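Local coordinates for protein acetyltransferase (Bacillus cereus, PDB 1Y9W) that probably transfers an acyl group, most likely acetyl from acetyl-coenzyme A, as a member of the GNAT acetyltransferase family, at residues Y16-N19 with K20-Y24; Y24-S27 with I28-D31; D78-G81 with S82-L85; G90-E94 with K95-L99; D126-K129 with G130-Q133. One frame throughout, in Å; residues are numbered along the deposited sequence.

Contact 1: Y16-N19 with K20-Y24; sequences YIKN and KVIQY
Lys20 lays its CG over one face of the Tyr16 ring, one helical turn further on. Lys20 CG stands 3.6 Å from the centroid of the Tyr16 ring and 15° off the ring normal, a CH-pi contact. Lys20 CD lies at the phenol end, 3.2 Å from Tyr16 OH. This is the tight part of the contact. The ring gets there because Tyr16 CG is anti to the backbone N (chi1 175°), while bends at chi2 and chi3 fold the lysine chain over it. Both segments belong to helix 11-27, and the pair is an i to i+4 contact along one side of it. Regular helical bonds run beneath: Lys20 N to Tyr16 O is 2.9 Å, and Gln23 N to Asn19 O is 2.8 Å. Val21 N and Ile22 N bind Ile17 O and Lys18 O in the same way. Ile17 and Val21 are buried, and Ile17 packs on Ile51 of the second subunit. The Lys18 side is looser. Its extended chain runs beside Ile22 in the same direction, and Lys18 CG is 3.9 Å from Ile22 CD1. Asn19 and Gln23 lie on the exposed side of the helix.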
loop_
_atom_site.group_PDB
_atom_site.type_symbol
_atom_site.label_atom_id
_atom_site.label_comp_id
_atom_site.label_asym_id
_atom_site.label_seq_id
_atom_site.Cartn_x
_atom_site.Cartn_y
_atom_site.Cartn_z
ATOM N N TYR A 16 1.372 -4.505 16.853
ATOM C CA TYR A 16 0.189 -4.886 17.620
ATOM C C TYR A 16 -1.018 -4.129 17.082
ATOM O O TYR A 16 -2.090 -4.705 16.892
ATOM C CB TYR A 16 0.392 -4.552 19.099
ATOM C CG TYR A 16 -0.822 -4.785 19.976
ATOM C CD1 TYR A 16 -1.387 -6.057 20.103
ATOM C CD2 TYR A 16 -1.394 -3.734 20.699
ATOM C CE1 TYR A 16 -2.499 -6.279 20.938
ATOM C CE2 TYR A 16 -2.502 -3.945 21.530
ATOM C CZ TYR A 16 -3.047 -5.219 21.645
ATOM O OH TYR A 16 -4.135 -5.429 22.464
ATOM N N ILE A 17 -0.832 -2.832 16.847
ATOM C CA ILE A 17 -1.888 -1.977 16.313
ATOM C C ILE A 17 -2.385 -2.561 14.996
ATOM O O ILE A 17 -3.591 -2.695 14.767
ATOM C CB ILE A 17 -1.366 -0.541 16.062
ATOM C CG1 ILE A 17 -1.003 0.118 17.397
ATOM C CG2 ILE A 17 -2.404 0.277 15.307
ATOM C CD1 ILE A 17 -2.155 0.188 18.395
ATOM N N LYS A 18 -1.433 -2.916 14.141
ATOM C CA LYS A 18 -1.728 -3.501 12.840
ATOM C C LYS A 18 -2.571 -4.770 12.954
ATOM O O LYS A 18 -3.533 -4.947 12.208
ATOM C CB LYS A 18 -0.420 -3.822 12.101
ATOM C CG LYS A 18 -0.614 -4.600 10.812
ATOM C CD LYS A 18 0.711 -4.895 10.134
ATOM C CE LYS A 18 0.503 -5.632 8.818
ATOM N NZ LYS A 18 1.760 -5.695 8.013
ATOM N N ASN A 19 -2.197 -5.651 13.883
ATOM C CA ASN A 19 -2.916 -6.909 14.086
ATOM C C ASN A 19 -4.295 -6.715 14.716
ATOM O O ASN A 19 -5.235 -7.453 14.408
ATOM C CB ASN A 19 -2.082 -7.869 14.939
ATOM C CG ASN A 19 -0.807 -8.300 14.245
ATOM O OD1 ASN A 19 -0.826 -8.702 13.080
ATOM N ND2 ASN A 19 0.308 -8.224 14.957
ATOM N N LYS A 20 -4.416 -5.736 15.605
ATOM C CA LYS A 20 -5.703 -5.458 16.220
ATOM C C LYS A 20 -6.640 -4.952 15.120
ATOM O O LYS A 20 -7.832 -5.259 15.122
ATOM C CB LYS A 20 -5.540 -4.418 17.323
ATOM C CG LYS A 20 -4.710 -4.909 18.501
ATOM C CD LYS A 20 -5.572 -5.537 19.584
ATOM C CE LYS A 20 -6.300 -6.776 19.104
ATOM N NZ LYS A 20 -7.271 -7.251 20.136
ATOM N N VAL A 21 -6.091 -4.192 14.171
ATOM C CA VAL A 21 -6.874 -3.672 13.048
ATOM C C VAL A 21 -7.298 -4.798 12.111
ATOM O O VAL A 21 -8.424 -4.813 11.612
ATOM C CB VAL A 21 -6.079 -2.649 12.205
ATOM C CG1 VAL A 21 -6.817 -2.367 10.921
ATOM C CG2 VAL A 21 -5.895 -1.363 12.979
ATOM N N ILE A 22 -6.387 -5.734 11.858
ATOM C CA ILE A 22 -6.688 -6.864 10.981
ATOM C C ILE A 22 -7.714 -7.785 11.658
ATOM O O ILE A 22 -8.657 -8.275 11.020
ATOM C CB ILE A 22 -5.403 -7.669 10.660
ATOM C CG1 ILE A 22 -4.382 -6.758 9.968
ATOM C CG2 ILE A 22 -5.738 -8.864 9.773
ATOM C CD1 ILE A 22 -3.059 -7.437 9.658
ATOM N N GLN A 23 -7.520 -8.005 12.956
ATOM C CA GLN A 23 -8.412 -8.844 13.741
ATOM C C GLN A 23 -9.834 -8.290 13.684
ATOM O O GLN A 23 -10.784 -9.029 13.419
ATOM C CB GLN A 23 -7.924 -8.904 15.190
ATOM C CG GLN A 23 -8.980 -9.349 16.185
ATOM C CD GLN A 23 -8.464 -9.376 17.611
ATOM O OE1 GLN A 23 -7.731 -10.286 18.000
ATOM N NE2 GLN A 23 -8.839 -8.371 18.399
ATOM N N TYR A 24 -9.968 -6.985 13.928
ATOM C CA TYR A 24 -11.266 -6.309 13.902
ATOM C C TYR A 24 -11.891 -6.393 12.515
ATOM O O TYR A 24 -13.082 -6.657 12.384
ATOM C CB TYR A 24 -11.109 -4.841 14.318
ATOM C CG TYR A 24 -12.376 -4.005 14.206
ATOM C CD1 TYR A 24 -13.478 -4.238 15.036
ATOM C CD2 TYR A 24 -12.471 -2.980 13.263
ATOM C CE1 TYR A 24 -14.652 -3.463 14.929
ATOM C CE2 TYR A 24 -13.635 -2.203 13.147
ATOM C CZ TYR A 24 -14.720 -2.449 13.981
ATOM O OH TYR A 24 -15.857 -1.674 13.860
#

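Contact 2: Y24-S27 with I28-D31; sequences YNMS and ILTD
Ile28 N turns back toward two carbonyls of the last helical turn. The bond from Ile28 N to Asn25 O is 3.0 Å long, with the donor above the carbonyl plane and not on a lone pair. A second, weak bond from Ile28 N reaches Tyr24 O at 3.3 Å. Leu29 N makes a weak bond to Met26 O at 3.4 Å, fairly straight at 165°. The bonding thus shifts from i+4 to i+3 spacing as the chain leaves helix 11-27. Leu29 and Thr30 are extended.

Ser27 OG also folds back over this turn. With chi1 at 71°, it sits between its own backbone N and carbonyl carbon and donates to Tyr24 O. Ser27 OG to Tyr24 O is 2.5 Å in the model, so short that its exact length is doubtful. Tyr24 O therefore receives both the serine hydroxyl and the weak Ile28 amide bond. The arrangement is the C-terminal end of a helix running into the loop before strand 38-45.

Among the side chains, Ile28 lies obliquely across the Tyr24 ring. Its CD1 is 4.0 Å from Tyr24 CE2, and its CG2 approaches CE1 of the same ring. Ile28 CG1 rests against Asn25 O at 3.3 Å. Met26 CE and Leu29 CD1 meet more loosely at 4.2 Å, and both residues also touch Phe61 of the same chain. The second subunit also takes part: Asn25 OD1 accepts a hydrogen bond from its Gln108, and its Phe107 packs on Asn25 and Ile28.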
loop_
_atom_site.group_PDB
_atom_site.type_symbol
_atom_site.label_atom_id
_atom_site.label_comp_id
_atom_site.label_asym_id
_atom_site.label_seq_id
_atom_site.Cartn_x
_atom_site.Cartn_y
_atom_site.Cartn_z
ATOM N N TYR A 24 -9.968 -6.985 13.928
ATOM C CA TYR A 24 -11.266 -6.309 13.902
ATOM C C TYR A 24 -11.891 -6.393 12.515
ATOM O O TYR A 24 -13.082 -6.657 12.384
ATOM C CB TYR A 24 -11.109 -4.841 14.318
ATOM C CG TYR A 24 -12.376 -4.005 14.206
ATOM C CD1 TYR A 24 -13.478 -4.238 15.036
ATOM C CD2 TYR A 24 -12.471 -2.980 13.263
ATOM C CE1 TYR A 24 -14.652 -3.463 14.929
ATOM C CE2 TYR A 24 -13.635 -2.203 13.147
ATOM C CZ TYR A 24 -14.720 -2.449 13.981
ATOM O OH TYR A 24 -15.857 -1.674 13.860
ATOM N N ASN A 25 -11.088 -6.160 11.482
ATOM C CA ASN A 25 -11.590 -6.235 10.113
ATOM C C ASN A 25 -12.184 -7.620 9.878
ATOM O O ASN A 25 -13.333 -7.762 9.455
ATOM C CB ASN A 25 -10.463 -6.001 9.095
ATOM C CG ASN A 25 -9.979 -4.554 9.061
ATOM O OD1 ASN A 25 -10.593 -3.659 9.650
ATOM N ND2 ASN A 25 -8.875 -4.320 8.353
ATOM N N MET A 26 -11.386 -8.643 10.161
ATOM C CA MET A 26 -11.822 -10.017 9.972
ATOM C C MET A 26 -13.097 -10.320 10.746
ATOM O O MET A 26 -13.955 -11.064 10.275
ATOM C CB MET A 26 -10.718 -10.985 10.410
ATOM C CG MET A 26 -9.481 -10.963 9.532
ATOM S SD MET A 26 -9.863 -11.377 7.829
ATOM C CE MET A 26 -9.933 -9.789 7.114
ATOM N N SER A 27 -13.214 -9.735 11.935
ATOM C CA SER A 27 -14.371 -9.967 12.788
ATOM C C SER A 27 -15.678 -9.406 12.240
ATOM O O SER A 27 -16.759 -9.834 12.647
ATOM C CB SER A 27 -14.123 -9.395 14.187
ATOM O OG SER A 27 -14.124 -7.983 14.177
ATOM N N ILE A 28 -15.599 -8.451 11.321
ATOM C CA ILE A 28 -16.823 -7.889 10.771
ATOM C C ILE A 28 -17.035 -8.211 9.291
ATOM O O ILE A 28 -17.900 -7.629 8.639
ATOM C CB ILE A 28 -16.875 -6.355 10.993
ATOM C CG1 ILE A 28 -15.754 -5.659 10.222
ATOM C CG2 ILE A 28 -16.749 -6.047 12.489
ATOM C CD1 ILE A 28 -15.753 -4.149 10.403
ATOM N N LEU A 29 -16.250 -9.146 8.763
ATOM C CA LEU A 29 -16.375 -9.548 7.365
ATOM C C LEU A 29 -16.732 -11.022 7.271
ATOM O O LEU A 29 -16.391 -11.813 8.154
ATOM C CB LEU A 29 -15.067 -9.303 6.603
ATOM C CG LEU A 29 -14.656 -7.848 6.389
ATOM C CD1 LEU A 29 -13.330 -7.794 5.654
ATOM C CD2 LEU A 29 -15.740 -7.129 5.609
ATOM N N THR A 30 -17.416 -11.388 6.193
ATOM C CA THR A 30 -17.819 -12.771 5.985
ATOM C C THR A 30 -16.697 -13.581 5.338
ATOM O O THR A 30 -15.785 -13.024 4.719
ATOM C CB THR A 30 -19.091 -12.851 5.114
ATOM O OG1 THR A 30 -18.862 -12.197 3.860
ATOM C CG2 THR A 30 -20.260 -12.184 5.833
ATOM N N ASP A 31 -16.769 -14.899 5.492
ATOM C CA ASP A 31 -15.750 -15.792 4.954
ATOM C C ASP A 31 -15.682 -15.729 3.440
ATOM O O ASP A 31 -14.657 -16.038 2.835
ATOM C CB ASP A 31 -16.021 -17.231 5.406
ATOM C CG ASP A 31 -16.280 -17.329 6.898
ATOM O OD1 ASP A 31 -15.665 -16.557 7.666
ATOM O OD2 ASP A 31 -17.093 -18.184 7.306
#

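Contact 3: D78-G81 with S82-L85; sequences DGYG and SQLL
Tyr80 and Gln83 run side by side in the first turn of helix 80-94, the helix of the beta-alpha-beta unit between strands 63-71 and 99-105. Gln83 OE1 comes to the edge of the tyrosine ring, near its plane, 3.6 Å from Tyr80 CD1. Ring and amide planes stand 51° apart. Beneath them, Leu84 N binds Tyr80 O at 2.9 Å and Leu85 N binds Gly81 O at 3.0 Å. Gly79 is the N-cap residue and has positive phi. Its carbonyl gives a weaker start to the helix, with Gln83 N 3.3 Å from Gly79 O. In GNAT enzymes the loop entering this helix usually receives the pyrophosphate of acetyl-coenzyme A; these glycines are consistent with that role.

Further out, Ser82 OG is hydrogen-bonded to His116 NE2, and Leu85 touches His116 and Tyr118. Leu84 packs on Leu42 and Val44 of strand 38-45. Lys4 of the second subunit packs on Tyr80, and its Ile6 on Gln83. With its CG beside the backbone N (chi1 -71°), Leu84 places CG 3.2 Å from Tyr80 O.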
loop_
_atom_site.group_PDB
_atom_site.type_symbol
_atom_site.label_atom_id
_atom_site.label_comp_id
_atom_site.label_asym_id
_atom_site.label_seq_id
_atom_site.Cartn_x
_atom_site.Cartn_y
_atom_site.Cartn_z
ATOM N N ASP A 78 12.001 -6.105 -25.653
ATOM C CA ASP A 78 11.605 -7.477 -25.928
ATOM C C ASP A 78 10.230 -7.915 -25.421
ATOM O O ASP A 78 9.826 -9.064 -25.620
ATOM C CB ASP A 78 12.705 -8.421 -25.431
ATOM C CG ASP A 78 14.070 -8.088 -26.037
ATOM O OD1 ASP A 78 14.116 -7.691 -27.224
ATOM O OD2 ASP A 78 15.097 -8.231 -25.337
ATOM N N GLY A 79 9.513 -7.003 -24.772
ATOM C CA GLY A 79 8.178 -7.306 -24.289
ATOM C C GLY A 79 8.033 -8.298 -23.151
ATOM O O GLY A 79 7.010 -8.980 -23.048
ATOM N N TYR A 80 9.036 -8.397 -22.290
ATOM C CA TYR A 80 8.930 -9.316 -21.169
ATOM C C TYR A 80 7.951 -8.764 -20.133
ATOM O O TYR A 80 7.299 -9.527 -19.415
ATOM C CB TYR A 80 10.300 -9.540 -20.525
ATOM C CG TYR A 80 11.270 -10.282 -21.412
ATOM C CD1 TYR A 80 10.918 -11.497 -21.998
ATOM C CD2 TYR A 80 12.535 -9.769 -21.671
ATOM C CE1 TYR A 80 11.809 -12.183 -22.826
ATOM C CE2 TYR A 80 13.434 -10.450 -22.497
ATOM C CZ TYR A 80 13.066 -11.655 -23.070
ATOM O OH TYR A 80 13.956 -12.332 -23.879
ATOM N N GLY A 81 7.844 -7.439 -20.064
ATOM C CA GLY A 81 6.943 -6.819 -19.106
ATOM C C GLY A 81 5.483 -7.127 -19.383
ATOM O O GLY A 81 4.707 -7.436 -18.475
ATOM N N SER A 82 5.103 -7.042 -20.648
ATOM C CA SER A 82 3.737 -7.317 -21.048
ATOM C C SER A 82 3.439 -8.793 -20.759
ATOM O O SER A 82 2.357 -9.163 -20.291
ATOM C CB SER A 82 3.596 -7.015 -22.539
ATOM O OG SER A 82 2.246 -7.088 -22.949
ATOM N N GLN A 83 4.438 -9.625 -21.024
ATOM C CA GLN A 83 4.367 -11.067 -20.825
ATOM C C GLN A 83 4.130 -11.418 -19.347
ATOM O O GLN A 83 3.304 -12.281 -19.014
ATOM C CB GLN A 83 5.688 -11.672 -21.290
ATOM C CG GLN A 83 5.600 -13.009 -21.982
ATOM C CD GLN A 83 6.981 -13.533 -22.362
ATOM O OE1 GLN A 83 7.773 -12.834 -23.004
ATOM N NE2 GLN A 83 7.274 -14.767 -21.963
ATOM N N LEU A 84 4.874 -10.754 -18.467
ATOM C CA LEU A 84 4.763 -10.983 -17.033
ATOM C C LEU A 84 3.418 -10.520 -16.491
ATOM O O LEU A 84 2.809 -11.178 -15.643
ATOM C CB LEU A 84 5.894 -10.249 -16.308
ATOM C CG LEU A 84 7.264 -10.884 -16.523
ATOM C CD1 LEU A 84 8.379 -9.885 -16.219
ATOM C CD2 LEU A 84 7.356 -12.113 -15.649
ATOM N N LEU A 85 2.959 -9.378 -16.980
ATOM C CA LEU A 85 1.690 -8.832 -16.532
ATOM C C LEU A 85 0.570 -9.773 -16.944
ATOM O O LEU A 85 -0.256 -10.158 -16.126
ATOM C CB LEU A 85 1.470 -7.454 -17.154
ATOM C CG LEU A 85 0.258 -6.666 -16.673
ATOM C CD1 LEU A 85 0.360 -6.441 -15.173
ATOM C CD2 LEU A 85 0.203 -5.340 -17.408
#

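Contact 4: G90-E94 with K95-L99; sequences GIAKE and KGCRL
Ala92 CB and Cys97 CB face each other at 3.7 Å, where the chain folds back over the end of helix 80-94. Cys97 SG lies beside its backbone N (chi1 -70°), which leaves it over the same alanine, 4.0 Å from Ala92 CB. The Cys97 side chain also crowds the carbonyl, with CB only 3.0 Å from Ala92 O. Lys95 leans back along Ile91. Lys95 CG is 3.1 Å from Ile91 O, and Lys95 CE passes Ile91 CG2 more loosely at 4.3 Å. The lysine then leads away to a salt bridge between NZ and Glu38 OE1.

The backbone forms a Schellman motif. Cys97 N reaches over to Ala92 O at 2.9 Å, and Gly96 N makes a weak bond to Lys93 O at 3.3 Å. Gly96 is the C-prime residue, with a phi of 89°, a conformation that suits glycine. Lys95 N binds Ile91 O, and weakly Ala92 O as well, so the latter carbonyl has two amide partners. The chain then turns toward strand 99-105. Cys97 is buried against Met59, Gln35 and Leu140, whereas Lys93 and Glu94 remain exposed.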
loop_
_atom_site.group_PDB
_atom_site.type_symbol
_atom_site.label_atom_id
_atom_site.label_comp_id
_atom_site.label_asym_id
_atom_site.label_seq_id
_atom_site.Cartn_x
_atom_site.Cartn_y
_atom_site.Cartn_z
ATOM N N GLY A 90 -3.425 -13.985 -15.231
ATOM C CA GLY A 90 -4.003 -15.307 -15.393
ATOM C C GLY A 90 -3.978 -16.076 -14.085
ATOM O O GLY A 90 -4.953 -16.733 -13.718
ATOM N N ILE A 91 -2.862 -15.996 -13.370
ATOM C CA ILE A 91 -2.744 -16.692 -12.101
ATOM C C ILE A 91 -3.786 -16.148 -11.138
ATOM O O ILE A 91 -4.386 -16.898 -10.362
ATOM C CB ILE A 91 -1.346 -16.495 -11.474
ATOM C CG1 ILE A 91 -0.261 -16.989 -12.434
ATOM C CG2 ILE A 91 -1.265 -17.240 -10.158
ATOM C CD1 ILE A 91 1.150 -16.771 -11.928
ATOM N N ALA A 92 -4.000 -14.836 -11.193
ATOM C CA ALA A 92 -4.966 -14.186 -10.319
ATOM C C ALA A 92 -6.371 -14.645 -10.676
ATOM O O ALA A 92 -7.167 -14.974 -9.799
ATOM C CB ALA A 92 -4.865 -12.671 -10.460
ATOM N N LYS A 93 -6.662 -14.656 -11.973
ATOM C CA LYS A 93 -7.961 -15.071 -12.480
ATOM C C LYS A 93 -8.247 -16.515 -12.064
ATOM O O LYS A 93 -9.368 -16.856 -11.691
ATOM C CB LYS A 93 -7.975 -14.949 -14.002
ATOM C CG LYS A 93 -9.353 -15.045 -14.631
ATOM C CD LYS A 93 -9.284 -14.979 -16.158
ATOM C CE LYS A 93 -8.573 -13.714 -16.664
ATOM N NZ LYS A 93 -7.083 -13.758 -16.514
ATOM N N GLU A 94 -7.216 -17.349 -12.117
ATOM C CA GLU A 94 -7.315 -18.759 -11.754
ATOM C C GLU A 94 -7.577 -19.002 -10.262
ATOM O O GLU A 94 -8.219 -19.988 -9.889
ATOM C CB GLU A 94 -6.028 -19.480 -12.176
ATOM C CG GLU A 94 -5.900 -20.928 -11.710
ATOM C CD GLU A 94 -6.962 -21.848 -12.303
ATOM O OE1 GLU A 94 -7.172 -21.802 -13.539
ATOM O OE2 GLU A 94 -7.578 -22.623 -11.532
ATOM N N LYS A 95 -7.085 -18.111 -9.408
ATOM C CA LYS A 95 -7.278 -18.269 -7.971
ATOM C C LYS A 95 -8.544 -17.594 -7.463
ATOM O O LYS A 95 -8.748 -17.465 -6.255
ATOM C CB LYS A 95 -6.065 -17.729 -7.215
ATOM C CG LYS A 95 -4.782 -18.394 -7.633
ATOM C CD LYS A 95 -3.839 -18.504 -6.477
ATOM C CE LYS A 95 -2.711 -19.439 -6.816
ATOM N NZ LYS A 95 -1.852 -19.662 -5.626
ATOM N N GLY A 96 -9.389 -17.158 -8.389
ATOM C CA GLY A 96 -10.632 -16.516 -8.003
ATOM C C GLY A 96 -10.577 -15.013 -7.792
ATOM O O GLY A 96 -11.490 -14.443 -7.188
ATOM N N CYS A 97 -9.514 -14.365 -8.271
ATOM C CA CYS A 97 -9.399 -12.914 -8.136
ATOM C C CYS A 97 -10.337 -12.271 -9.140
ATOM O O CYS A 97 -10.409 -12.668 -10.306
ATOM C CB CYS A 97 -7.963 -12.450 -8.369
ATOM S SG CYS A 97 -6.860 -12.959 -7.041
ATOM N N ARG A 98 -11.060 -11.269 -8.666
ATOM C CA ARG A 98 -12.041 -10.574 -9.476
ATOM C C ARG A 98 -11.518 -9.204 -9.886
ATOM O O ARG A 98 -12.047 -8.564 -10.802
ATOM C CB ARG A 98 -13.317 -10.407 -8.649
ATOM C CG ARG A 98 -13.414 -11.373 -7.454
ATOM C CD ARG A 98 -14.338 -10.825 -6.387
ATOM N NE ARG A 98 -13.894 -9.499 -5.973
ATOM C CZ ARG A 98 -14.695 -8.534 -5.520
ATOM N NH1 ARG A 98 -16.007 -8.731 -5.408
ATOM N NH2 ARG A 98 -14.179 -7.357 -5.199
ATOM N N LEU A 99 -10.459 -8.771 -9.215
ATOM C CA LEU A 99 -9.905 -7.454 -9.456
ATOM C C LEU A 99 -8.394 -7.407 -9.288
ATOM O O LEU A 99 -7.811 -8.221 -8.567
ATOM C CB LEU A 99 -10.565 -6.486 -8.468
ATOM C CG LEU A 99 -9.943 -5.134 -8.128
ATOM C CD1 LEU A 99 -10.204 -4.129 -9.247
ATOM C CD2 LEU A 99 -10.549 -4.643 -6.830
#

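Contact 5: D126-K129 with G130-Q133; sequences DHPK and GHSQ
Asp126 OD1 accepts the backbone N of Gly130 across the turn at 2.6 Å. The bond is short and almost straight, 176°, and the amide meets the oxygen nearly along its C-O axis. Asp126 O accepts a hydrogen bond from Arg98 NH1 of the second subunit and a weak one from its Arg139 NH1.

Inside the turn, His131 N donates to Pro128 O at 2.8 Å. His131 ND1 makes a weak bond to Lys129 O at 3.3 Å. The ring also crosses Pro128, whose CG is 3.7 Å from His131 ND1. The peptide before Pro128 is cis. His127 N is modelled as bonded to His131 O, but that oxygen is crowded by a neighbour and its place is less certain.

Gln133 OE1 lies in plane at the edge of the His127 ring, 3.5 Å from ND1. The planes of the ring and the amide are 48° apart. Gln133 NE2 is satisfied by Asp103 OD2, and Ser132 N by Ser106 OG. Gly130, with phi 95°, takes the third position of a type II beta turn from Pro128 to His131, within the loop joining the antiparallel strands 119-124 and 133-139.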
loop_
_atom_site.group_PDB
_atom_site.type_symbol
_atom_site.label_atom_id
_atom_site.label_comp_id
_atom_site.label_asym_id
_atom_site.label_seq_id
_atom_site.Cartn_x
_atom_site.Cartn_y
_atom_site.Cartn_z
ATOM N N ASP A 126 1.409 16.132 -7.942
ATOM C CA ASP A 126 2.601 16.646 -7.268
ATOM C C ASP A 126 3.054 15.846 -6.043
ATOM O O ASP A 126 3.108 16.370 -4.923
ATOM C CB ASP A 126 2.392 18.101 -6.859
ATOM C CG ASP A 126 3.676 18.900 -6.903
ATOM O OD1 ASP A 126 4.726 18.318 -7.246
ATOM O OD2 ASP A 126 3.630 20.112 -6.605
ATOM N N HIS A 127 3.376 14.578 -6.264
ATOM C CA HIS A 127 3.861 13.710 -5.205
ATOM C C HIS A 127 4.578 12.529 -5.833
ATOM O O HIS A 127 3.985 11.800 -6.621
ATOM C CB HIS A 127 2.732 13.170 -4.338
ATOM C CG HIS A 127 3.177 12.090 -3.398
ATOM N ND1 HIS A 127 2.643 10.819 -3.412
ATOM C CD2 HIS A 127 4.146 12.075 -2.453
ATOM C CE1 HIS A 127 3.265 10.068 -2.519
ATOM N NE2 HIS A 127 4.182 10.806 -1.924
ATOM N N PRO A 128 5.885 12.378 -5.559
ATOM C CA PRO A 128 6.624 13.312 -4.699
ATOM C C PRO A 128 6.666 14.645 -5.452
ATOM O O PRO A 128 6.275 14.698 -6.619
ATOM C CB PRO A 128 8.000 12.653 -4.568
ATOM C CG PRO A 128 8.136 11.884 -5.863
ATOM C CD PRO A 128 6.756 11.297 -6.056
ATOM N N LYS A 129 7.126 15.704 -4.800
ATOM C CA LYS A 129 7.168 17.014 -5.437
ATOM C C LYS A 129 7.821 16.940 -6.805
ATOM O O LYS A 129 8.952 16.457 -6.941
ATOM C CB LYS A 129 7.919 18.016 -4.554
ATOM C CG LYS A 129 7.828 19.454 -5.072
ATOM C CD LYS A 129 8.424 20.480 -4.106
ATOM C CE LYS A 129 9.952 20.414 -4.069
ATOM N NZ LYS A 129 10.553 20.791 -5.383
ATOM N N GLY A 130 7.097 17.413 -7.816
ATOM C CA GLY A 130 7.608 17.402 -9.178
ATOM C C GLY A 130 7.183 16.188 -9.989
ATOM O O GLY A 130 7.578 16.029 -11.145
ATOM N N HIS A 131 6.373 15.329 -9.378
ATOM C CA HIS A 131 5.896 14.120 -10.027
ATOM C C HIS A 131 4.455 13.842 -9.585
ATOM O O HIS A 131 3.845 14.652 -8.890
ATOM C CB HIS A 131 6.798 12.939 -9.640
ATOM C CG HIS A 131 8.264 13.197 -9.845
ATOM N ND1 HIS A 131 9.045 13.854 -8.914
ATOM C CD2 HIS A 131 9.084 12.909 -10.883
ATOM C CE1 HIS A 131 10.280 13.958 -9.370
ATOM N NE2 HIS A 131 10.330 13.394 -10.564
ATOM N N SER A 132 3.907 12.703 -9.997
ATOM C CA SER A 132 2.552 12.336 -9.602
ATOM C C SER A 132 2.415 10.818 -9.470
ATOM O O SER A 132 3.252 10.059 -9.952
ATOM C CB SER A 132 1.520 12.892 -10.594
ATOM O OG SER A 132 1.792 12.489 -11.918
ATOM N N GLN A 133 1.365 10.381 -8.793
ATOM C CA GLN A 133 1.143 8.961 -8.586
ATOM C C GLN A 133 -0.227 8.588 -9.137
ATOM O O GLN A 133 -1.239 9.191 -8.777
ATOM C CB GLN A 133 1.246 8.642 -7.088
ATOM C CG GLN A 133 1.017 7.187 -6.738
ATOM C CD GLN A 133 1.238 6.887 -5.265
ATOM O OE1 GLN A 133 1.148 7.769 -4.408
ATOM N NE2 GLN A 133 1.506 5.626 -4.962
#

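Contacts 1 and 2 follow one another on helix 11-27, share Tyr24 and have centres 11 Å apart. Contacts 3 and 4 sit at the beginning and end of helix 80-94, with centres 18 Å apart. Contact 5 comes last, in the loop between strands 119-124 and 133-139, and its centre is 31 Å from that of contact 4, on the opposite side of the chain's centre. Contacts 1 and 3 also lie on opposite sides, 37 Å between centres. All five touch the second subunit. Arg98 from contact 4 meets Asp126 of the other chain, and Leu29 from contact 2 packs on its His131, so contact 5 of one subunit meets contacts 2 and 4 of its partner in the dimer.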